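Local atomic coordinates of aminopeptidase (PDB entry 5IB9), a protein that probably removes amino acids from the N-terminal end of peptides as a zinc-dependent exopeptidase of the M28 family, with a protease-associated domain attached. Residues A[331-336]-A[396-401]. Residues are numbered along the deposited sequence; the frame is centred on the assembly and turned at random.
Sequences SSRLSG and VYQAAR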
loop_
_atom_site.group_PDB
_atom_site.type_symbol
_atom_site.label_atom_id
_atom_site.label_comp_id
_atom_site.label_asym_id
_atom_site.label_seq_id
_atom_site.Cartn_x
_atom_site.Cartn_y
_atom_site.Cartn_z
ATOM N N SER A 331 17.742 -15.048 -27.940
ATOM C CA SER A 331 19.117 -15.475 -27.800
ATOM C C SER A 331 19.496 -16.522 -28.818
ATOM O O SER A 331 20.639 -16.507 -29.319
ATOM C CB SER A 331 19.374 -15.886 -26.342
ATOM O OG SER A 331 20.798 -16.181 -26.200
ATOM N N SER A 332 18.646 -17.476 -29.103
ATOM C CA SER A 332 19.062 -18.544 -29.998
ATOM C C SER A 332 19.404 -17.994 -31.356
ATOM O O SER A 332 20.248 -18.618 -32.078
ATOM C CB SER A 332 17.950 -19.586 -29.960
ATOM O OG SER A 332 16.941 -19.145 -30.873
ATOM N N ARG A 333 18.841 -16.862 -31.732
ATOM C CA ARG A 333 19.115 -16.279 -33.065
ATOM C C ARG A 333 20.348 -15.400 -32.958
ATOM O O ARG A 333 21.056 -15.244 -34.003
ATOM C CB ARG A 333 17.987 -15.383 -33.518
ATOM C CG ARG A 333 16.662 -16.203 -33.697
ATOM C CD ARG A 333 15.552 -15.416 -34.340
ATOM N NE ARG A 333 15.190 -14.228 -33.566
ATOM C CZ ARG A 333 14.148 -14.188 -32.713
ATOM N NH1 ARG A 333 13.437 -15.293 -32.422
ATOM N NH2 ARG A 333 13.889 -13.051 -32.119
ATOM N N LEU A 334 20.649 -14.852 -31.793
ATOM C CA LEU A 334 21.689 -13.774 -31.639
ATOM C C LEU A 334 22.969 -14.192 -31.001
ATOM O O LEU A 334 24.032 -13.648 -31.408
ATOM C CB LEU A 334 21.063 -12.564 -30.792
ATOM C CG LEU A 334 19.977 -11.877 -31.600
ATOM C CD1 LEU A 334 19.262 -10.838 -30.699
ATOM C CD2 LEU A 334 20.275 -11.303 -33.004
ATOM N N SER A 335 22.964 -15.086 -30.016
ATOM C CA SER A 335 24.047 -15.358 -29.141
ATOM C C SER A 335 24.259 -16.779 -28.825
ATOM O O SER A 335 25.344 -17.161 -28.477
ATOM C CB SER A 335 23.845 -14.567 -27.846
ATOM O OG SER A 335 24.159 -13.245 -28.154
ATOM N N GLY A 336 23.202 -17.597 -28.782
ATOM C CA GLY A 336 23.366 -18.986 -28.316
ATOM C C GLY A 336 22.315 -19.383 -27.302
ATOM O O GLY A 336 21.179 -18.787 -27.251
ATOM N N VAL A 396 11.469 -8.575 -26.967
ATOM C CA VAL A 396 10.298 -7.726 -26.888
ATOM C C VAL A 396 9.727 -7.478 -28.322
ATOM O O VAL A 396 8.526 -7.569 -28.540
ATOM C CB VAL A 396 10.620 -6.424 -26.225
ATOM C CG1 VAL A 396 9.478 -5.336 -26.421
ATOM C CG2 VAL A 396 10.903 -6.652 -24.689
ATOM N N TYR A 397 10.641 -7.210 -29.259
ATOM C CA TYR A 397 10.119 -6.876 -30.600
ATOM C C TYR A 397 9.566 -8.071 -31.294
ATOM O O TYR A 397 8.728 -7.938 -32.212
ATOM C CB TYR A 397 11.309 -6.349 -31.391
ATOM C CG TYR A 397 10.953 -5.770 -32.735
ATOM C CD1 TYR A 397 10.114 -4.664 -32.807
ATOM C CD2 TYR A 397 11.512 -6.278 -33.861
ATOM C CE1 TYR A 397 9.831 -4.022 -34.075
ATOM C CE2 TYR A 397 11.208 -5.674 -35.125
ATOM C CZ TYR A 397 10.376 -4.602 -35.208
ATOM O OH TYR A 397 10.097 -4.037 -36.516
ATOM N N GLN A 398 9.983 -9.296 -30.919
ATOM C CA GLN A 398 9.352 -10.464 -31.520
ATOM C C GLN A 398 7.808 -10.386 -31.304
ATOM O O GLN A 398 7.021 -10.781 -32.158
ATOM C CB GLN A 398 9.853 -11.750 -30.892
ATOM C CG GLN A 398 9.236 -13.086 -31.488
ATOM C CD GLN A 398 10.102 -14.286 -31.263
ATOM O OE1 GLN A 398 11.322 -14.164 -30.980
ATOM N NE2 GLN A 398 9.500 -15.476 -31.337
ATOM N N ALA A 399 7.383 -9.883 -30.132
ATOM C CA ALA A 399 5.923 -9.673 -29.896
ATOM C C ALA A 399 5.526 -8.283 -30.377
ATOM O O ALA A 399 4.431 -8.160 -31.060
ATOM C CB ALA A 399 5.619 -9.825 -28.338
ATOM N N ALA A 400 6.309 -7.211 -30.191
ATOM C CA ALA A 400 5.778 -5.875 -30.408
ATOM C C ALA A 400 5.767 -5.513 -31.891
ATOM O O ALA A 400 5.083 -4.535 -32.293
ATOM C CB ALA A 400 6.545 -4.804 -29.658
ATOM N N ARG A 401 6.591 -6.198 -32.713
ATOM C CA ARG A 401 6.551 -5.827 -34.209
ATOM C C ARG A 401 5.159 -6.085 -34.772
ATOM O O ARG A 401 4.411 -6.935 -34.376
ATOM C CB ARG A 401 7.609 -6.639 -34.950
ATOM C CG ARG A 401 7.266 -8.145 -35.037
ATOM C CD ARG A 401 8.666 -8.742 -35.463
ATOM N NE ARG A 401 8.494 -9.655 -36.561
ATOM C CZ ARG A 401 8.480 -10.970 -36.440
ATOM N NH1 ARG A 401 8.651 -11.537 -35.246
ATOM N NH2 ARG A 401 8.301 -11.728 -37.505
#
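Arg333 reaches across to Gln398 and closes a two-pronged grip on a single atom, the side-chain carbonyl oxygen. NH1 of Arg333 lies 2.8 Å from OE1 of Gln398, and NH2 of Arg333 sits 3.0 Å from the same OE1. The oxygen meets the end-on edge of the guanidinium close to its plane, in the notch between the two terminal nitrogens, which bends both bonds, the one from NH2 more, with an N-H...O angle of 137°. Seen from the amide, the fit is less flat. Both nitrogens approach from one face of it, and the two planes are turned 54° apart. Gln398 delivers its oxygen on an outstretched chain, CG anti to the backbone N (chi1 -179°), whereas the Arg333 chain bends at its third torsion to present its end groups.

This pair is the whole of the direct contact; the backbones stay well separated, 11.5 Å between CA of Arg333 and CA of Gln398, and just 78 Å² is buried. The Gln398 side is the closely packed one: Gln398 is buried, and NE2 donates to the backbone O of Val406, so both ends of the amide are engaged and its flip is probably fixed. Arg333 belongs to the solvent side and is exposed, though its NE forms a salt bridge with Asp6, which probably helps to aim the guanidinium.

Here the last turns of helices 322-334 and 382-400 in the peptidase domain are bridged by long polar side chains. Leu334 and Tyr397 both rest on helix 6-10 near the N-terminus, while Val396 and Ala400 touch Leu264 of strand 263-269, which places this end of helix 382-400 against that strand.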